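Local coordinates for protein ethylbenzene dehydrogenase alpha-subunit (Aromatoleum aromaticum, PDB 2IVF) that serves as the cofactor-carrying subunit of a molybdopterin oxidoreductase, holding a molybdenum atom between pterin dinucleotides and an iron/sulfur cluster nearby, at residues F94-R99 with D675-P680; T768-M773 with K790-M795. One frame throughout, in Å; residues are numbered along the deposited sequence.

Contact 1. Residues F94-R99 with D675-P680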
loop_
_atom_site.group_PDB
_atom_site.type_symbol
_atom_site.label_atom_id
_atom_site.label_comp_id
_atom_site.label_asym_id
_atom_site.label_seq_id
_atom_site.Cartn_x
_atom_site.Cartn_y
_atom_site.Cartn_z
ATOM N N PHE A 94 16.587 1.969 2.923
ATOM C CA PHE A 94 16.630 0.615 3.462
ATOM C C PHE A 94 18.012 0.025 3.438
ATOM O O PHE A 94 18.831 0.336 2.580
ATOM C CB PHE A 94 15.751 -0.321 2.647
ATOM C CG PHE A 94 14.282 -0.219 2.971
ATOM C CD1 PHE A 94 13.589 0.880 2.635
ATOM C CD2 PHE A 94 13.628 -1.233 3.658
ATOM C CE1 PHE A 94 12.256 0.981 2.907
ATOM C CE2 PHE A 94 12.294 -1.137 3.938
ATOM C CZ PHE A 94 11.609 -0.015 3.571
ATOM N N TYR A 95 18.206 -0.890 4.364
ATOM C CA TYR A 95 19.302 -1.831 4.316
ATOM C C TYR A 95 18.780 -2.931 3.453
ATOM O O TYR A 95 17.677 -3.433 3.686
ATOM C CB TYR A 95 19.583 -2.380 5.672
ATOM C CG TYR A 95 20.126 -1.394 6.637
ATOM C CD1 TYR A 95 21.295 -0.659 6.345
ATOM C CD2 TYR A 95 19.534 -1.223 7.881
ATOM C CE1 TYR A 95 21.802 0.244 7.250
ATOM C CE2 TYR A 95 20.070 -0.387 8.782
ATOM C CZ TYR A 95 21.191 0.359 8.470
ATOM O OH TYR A 95 21.692 1.247 9.386
ATOM N N VAL A 96 19.544 -3.262 2.429
ATOM C CA VAL A 96 19.263 -4.396 1.546
ATOM C C VAL A 96 20.232 -5.501 1.881
ATOM O O VAL A 96 21.478 -5.336 1.763
ATOM C CB VAL A 96 19.381 -3.978 0.064
ATOM C CG1 VAL A 96 19.101 -5.210 -0.906
ATOM C CG2 VAL A 96 18.380 -2.810 -0.176
ATOM N N TYR A 97 19.690 -6.626 2.347
ATOM C CA TYR A 97 20.503 -7.727 2.896
ATOM C C TYR A 97 20.660 -8.799 1.847
ATOM O O TYR A 97 19.679 -9.353 1.376
ATOM C CB TYR A 97 19.847 -8.377 4.111
ATOM C CG TYR A 97 19.666 -7.487 5.290
ATOM C CD1 TYR A 97 18.613 -6.576 5.331
ATOM C CD2 TYR A 97 20.482 -7.618 6.399
ATOM C CE1 TYR A 97 18.409 -5.790 6.404
ATOM C CE2 TYR A 97 20.291 -6.808 7.538
ATOM C CZ TYR A 97 19.247 -5.905 7.523
ATOM O OH TYR A 97 19.026 -5.099 8.592
ATOM N N VAL A 98 21.900 -9.048 1.454
ATOM C CA VAL A 98 22.181 -9.976 0.372
ATOM C C VAL A 98 22.790 -11.213 0.983
ATOM O O VAL A 98 23.665 -11.116 1.823
ATOM C CB VAL A 98 23.168 -9.369 -0.638
ATOM C CG1 VAL A 98 23.638 -10.435 -1.670
ATOM C CG2 VAL A 98 22.573 -8.143 -1.298
ATOM N N ARG A 99 22.331 -12.379 0.564
ATOM C CA ARG A 99 23.060 -13.551 0.876
ATOM C C ARG A 99 22.963 -14.590 -0.221
ATOM O O ARG A 99 21.990 -14.644 -0.975
ATOM C CB ARG A 99 22.688 -14.089 2.255
ATOM C CG ARG A 99 21.327 -14.546 2.390
ATOM C CD ARG A 99 21.046 -14.930 3.839
ATOM N NE ARG A 99 19.827 -15.693 3.842
ATOM C CZ ARG A 99 19.086 -15.995 4.900
ATOM N NH1 ARG A 99 19.404 -15.587 6.134
ATOM N NH2 ARG A 99 17.988 -16.718 4.686
ATOM N N ASP A 675 21.514 1.450 -4.450
ATOM C CA ASP A 675 22.668 0.781 -4.952
ATOM C C ASP A 675 22.264 -0.340 -5.910
ATOM O O ASP A 675 21.128 -0.826 -5.907
ATOM C CB ASP A 675 23.519 0.207 -3.798
ATOM C CG ASP A 675 25.005 0.117 -4.135
ATOM O OD1 ASP A 675 25.436 0.309 -5.298
ATOM O OD2 ASP A 675 25.781 -0.187 -3.201
ATOM N N ARG A 676 23.232 -0.757 -6.697
ATOM C CA ARG A 676 23.135 -2.023 -7.391
ATOM C C ARG A 676 23.611 -3.116 -6.388
ATOM O O ARG A 676 24.779 -3.434 -6.321
ATOM C CB ARG A 676 23.974 -1.950 -8.656
ATOM C CG ARG A 676 23.866 -3.155 -9.581
ATOM C CD ARG A 676 24.774 -2.946 -10.782
ATOM N NE ARG A 676 24.647 -3.965 -11.815
ATOM C CZ ARG A 676 25.372 -5.092 -11.885
ATOM N NH1 ARG A 676 26.263 -5.403 -10.952
ATOM N NH2 ARG A 676 25.186 -5.921 -12.887
ATOM N N SER A 677 22.688 -3.672 -5.615
ATOM C CA SER A 677 23.002 -4.683 -4.595
ATOM C C SER A 677 23.324 -6.020 -5.217
ATOM O O SER A 677 24.219 -6.698 -4.769
ATOM C CB SER A 677 21.846 -4.856 -3.605
ATOM O OG SER A 677 21.699 -3.725 -2.788
ATOM N N VAL A 678 22.635 -6.344 -6.298
ATOM C CA VAL A 678 22.804 -7.602 -7.021
ATOM C C VAL A 678 22.656 -7.298 -8.500
ATOM O O VAL A 678 22.049 -6.275 -8.851
ATOM C CB VAL A 678 21.716 -8.615 -6.614
ATOM C CG1 VAL A 678 21.865 -9.036 -5.134
ATOM C CG2 VAL A 678 20.353 -8.012 -6.886
ATOM N N ALA A 679 23.252 -8.142 -9.343
ATOM C CA ALA A 679 23.163 -8.032 -10.787
ATOM C C ALA A 679 21.719 -8.291 -11.162
ATOM O O ALA A 679 21.048 -9.122 -10.521
ATOM C CB ALA A 679 24.107 -9.062 -11.515
ATOM N N PRO A 680 21.223 -7.616 -12.210
ATOM C CA PRO A 680 19.896 -8.030 -12.686
ATOM C C PRO A 680 19.922 -9.495 -13.167
ATOM O O PRO A 680 20.975 -9.975 -13.561
ATOM C CB PRO A 680 19.613 -7.090 -13.867
ATOM C CG PRO A 680 20.580 -6.039 -13.798
ATOM C CD PRO A 680 21.762 -6.490 -12.981
#
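O of S677 accepts a hydrogen bond from NZ of K76, while the serine side chain packs against V96 of strand 94-99. S677 OG lies 3.5 Å from V96 CG1 in plain van der Waals contact, and no hydrogen bond links the two segments. With CG1 of V96 anti to the backbone N (chi1 179°), this methyl group is the branch that meets the serine, and S677 CB follows at 3.9 Å from the same V96 CG1.

One step along the face, V98 takes over. Its CG2 comes within 4.1 Å of S677 CB and 4.0 Å of V678 CG1, whereas V98 CG1 reaches the same V678 methyl at 4.1 Å, so both methyls of V98 touch the one V678 CG1. The side chains of V98 and V678 run past one another in opposite senses. Both V96 and V98 point toward the loop, as alternation in a strand requires, and Y97 between them points away. The hydroxyl of Y97 bonds to O of P348 in the beta-subunit.

Strand 94-99 is the middle one of an antiparallel three-stranded sheet, and its start, F94, touches the iron/sulfur cluster. The contact is typical sheet-face packing: the small sheet beside the cluster in this molybdopterin oxidoreductase rests two valines on the turn that leaves strand 670-676.

Contact 2. Residues T768-M773 with K790-M795; sequences TRFLSM and KPIYPM
I792 sends two of its methyl groups to two different side chains, and these apolar touches are all that joins the segments directly. CD1 stands 4.0 Å from CE1 of F770, the chain of the isoleucine crossing the phenylalanine at about a right angle and meeting its ring obliquely. The other branch, CG2, meets CE of M773 tip to tip at 4.2 Å. I792 can serve both because CG1 lies beside its backbone N, with CD1 extended beyond it (chi2 171°), whereas CG2 is anti to that N. The methionine curls at chi2 (-57°), which brings its methyl beside the rim of the phenylalanine, M773 CE 3.8 Å from F770 CE1. Three side chains thus close a small apolar triangle, all of them buried.

Hydrogen bonds from backbone atoms hold the two segments from outside. The backbone of F770 pairs with P669, and that of T768 with F671, so the strand and the residue just after it stay tied to strand 670-676 and to P669 just before it. I792 is held through its N by OG of S240, and Y793 O is bonded to ND2 of N784.

Charged chemistry lies off to the side of the triangle. R769 gives a hydrogen bond to O of P113 through NH2 and forms a salt bridge through NH1 with a bound MES molecule, probably from the crystallisation liquor.

Between the two segments the chain makes a 16-residue excursion that includes helix 777-781, and it returns just before helix 796-800, for which M795 is the N-cap residue. This is simple hydrophobic packing of loop on loop, joining the exit from edge strand 767-769 to the lead-in of a short helix.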
loop_
_atom_site.group_PDB
_atom_site.type_symbol
_atom_site.label_atom_id
_atom_site.label_comp_id
_atom_site.label_asym_id
_atom_site.label_seq_id
_atom_site.Cartn_x
_atom_site.Cartn_y
_atom_site.Cartn_z
ATOM N N THR A 768 20.221 12.231 1.690
ATOM C CA THR A 768 20.442 13.609 2.081
ATOM C C THR A 768 19.210 14.461 1.836
ATOM O O THR A 768 18.557 14.328 0.804
ATOM C CB THR A 768 21.673 14.262 1.353
ATOM O OG1 THR A 768 22.064 15.384 2.129
ATOM C CG2 THR A 768 21.404 14.736 -0.101
ATOM N N ARG A 769 18.902 15.325 2.803
ATOM C CA ARG A 769 17.898 16.384 2.611
ATOM C C ARG A 769 18.260 17.281 1.453
ATOM O O ARG A 769 19.398 17.682 1.289
ATOM C CB ARG A 769 17.761 17.225 3.889
ATOM C CG ARG A 769 16.796 16.632 4.866
ATOM C CD ARG A 769 17.002 17.231 6.157
ATOM N NE ARG A 769 15.816 17.220 6.989
ATOM C CZ ARG A 769 15.526 16.329 7.934
ATOM N NH1 ARG A 769 16.234 15.236 8.071
ATOM N NH2 ARG A 769 14.465 16.540 8.697
ATOM N N PHE A 770 17.290 17.617 0.635
ATOM C CA PHE A 770 17.560 18.577 -0.413
ATOM C C PHE A 770 17.599 19.992 0.123
ATOM O O PHE A 770 16.959 20.323 1.151
ATOM C CB PHE A 770 16.634 18.389 -1.617
ATOM C CG PHE A 770 15.149 18.529 -1.359
ATOM C CD1 PHE A 770 14.557 19.794 -1.181
ATOM C CD2 PHE A 770 14.318 17.435 -1.530
ATOM C CE1 PHE A 770 13.149 19.913 -1.052
ATOM C CE2 PHE A 770 12.942 17.563 -1.437
ATOM C CZ PHE A 770 12.359 18.795 -1.207
ATOM N N LEU A 771 18.400 20.819 -0.505
ATOM C CA LEU A 771 18.640 22.147 0.027
ATOM C C LEU A 771 17.902 23.248 -0.743
ATOM O O LEU A 771 17.971 24.427 -0.398
ATOM C CB LEU A 771 20.127 22.433 0.028
ATOM C CG LEU A 771 20.960 21.429 0.830
ATOM C CD1 LEU A 771 22.411 21.820 0.723
ATOM C CD2 LEU A 771 20.491 21.439 2.291
ATOM N N SER A 772 17.235 22.862 -1.800
ATOM C CA SER A 772 16.449 23.818 -2.586
ATOM C C SER A 772 15.541 23.061 -3.545
ATOM O O SER A 772 15.660 21.841 -3.681
ATOM C CB SER A 772 17.343 24.752 -3.383
ATOM O OG SER A 772 17.753 24.156 -4.566
ATOM N N MET A 773 14.631 23.801 -4.188
ATOM C CA MET A 773 13.734 23.245 -5.166
ATOM C C MET A 773 14.341 23.259 -6.586
ATOM O O MET A 773 13.620 22.996 -7.562
ATOM C CB MET A 773 12.400 24.049 -5.176
ATOM C CG MET A 773 11.528 23.953 -3.934
ATOM S SD MET A 773 11.077 22.303 -3.537
ATOM C CE MET A 773 10.471 22.538 -1.872
ATOM N N LYS A 790 13.695 23.793 9.479
ATOM C CA LYS A 790 12.263 23.922 9.768
ATOM C C LYS A 790 11.414 23.292 8.704
ATOM O O LYS A 790 11.891 23.115 7.563
ATOM C CB LYS A 790 11.888 25.397 9.831
ATOM C CG LYS A 790 12.172 26.142 8.563
ATOM C CD LYS A 790 11.935 27.682 8.670
ATOM C CE LYS A 790 12.608 28.243 9.852
ATOM N NZ LYS A 790 12.973 29.673 9.655
ATOM N N PRO A 791 10.147 22.961 9.037
ATOM C CA PRO A 791 9.275 22.406 8.045
ATOM C C PRO A 791 9.094 23.307 6.811
ATOM O O PRO A 791 9.130 24.546 6.892
ATOM C CB PRO A 791 7.953 22.193 8.793
ATOM C CG PRO A 791 8.322 22.064 10.209
ATOM C CD PRO A 791 9.493 23.003 10.365
ATOM N N ILE A 792 9.072 22.636 5.676
ATOM C CA ILE A 792 8.850 23.259 4.391
ATOM C C ILE A 792 7.399 23.653 4.368
ATOM O O ILE A 792 6.596 22.852 4.701
ATOM C CB ILE A 792 9.163 22.287 3.251
ATOM C CG1 ILE A 792 10.681 22.042 3.174
ATOM C CG2 ILE A 792 8.642 22.850 1.875
ATOM C CD1 ILE A 792 11.107 20.939 2.234
ATOM N N TYR A 793 7.092 24.894 3.994
ATOM C CA TYR A 793 5.699 25.303 3.728
ATOM C C TYR A 793 5.768 26.361 2.626
ATOM O O TYR A 793 6.783 27.044 2.471
ATOM C CB TYR A 793 4.988 25.872 4.981
ATOM C CG TYR A 793 5.560 27.162 5.480
ATOM C CD1 TYR A 793 6.595 27.165 6.408
ATOM C CD2 TYR A 793 5.067 28.391 5.065
ATOM C CE1 TYR A 793 7.108 28.342 6.893
ATOM C CE2 TYR A 793 5.610 29.564 5.499
ATOM C CZ TYR A 793 6.609 29.540 6.428
ATOM O OH TYR A 793 7.133 30.691 6.878
ATOM N N PRO A 794 4.703 26.468 1.838
ATOM C CA PRO A 794 4.749 27.387 0.690
ATOM C C PRO A 794 4.155 28.748 0.923
ATOM O O PRO A 794 3.499 28.990 1.931
ATOM C CB PRO A 794 3.890 26.648 -0.342
ATOM C CG PRO A 794 2.769 26.132 0.494
ATOM C CD PRO A 794 3.424 25.738 1.870
ATOM N N MET A 795 4.404 29.631 -0.041
ATOM C CA MET A 795 3.721 30.904 -0.220
ATOM C C MET A 795 4.173 32.011 0.701
ATOM O O MET A 795 3.583 33.109 0.690
ATOM C CB MET A 795 2.208 30.733 -0.179
ATOM C CG MET A 795 1.700 29.666 -1.147
ATOM S SD MET A 795 -0.088 29.566 -1.171
ATOM C CE MET A 795 -0.482 31.076 -2.039
#

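How the contacts relate
Contacts 1 and 2 meet the same antiparallel sheet through neighbouring strands, 670-676 and 767-769, yet their centres are 30 Å apart and they do not touch. Both are buried and have no hydrogen bond between their segments; contact 2 is wholly apolar, while contact 1 includes a serine hydroxyl. Contact 1 lies farther from the centre of the chain, 31 Å against 19 Å, and Y95 and Y97 of its strand 94-99 pack on L349 of the beta-subunit. Contact 2 has no other protein chain against its segments. Chemically, valine methyls around a serine serve a sheet face in the first, whereas an isoleucine, a phenylalanine and a methionine bind two loops in the second.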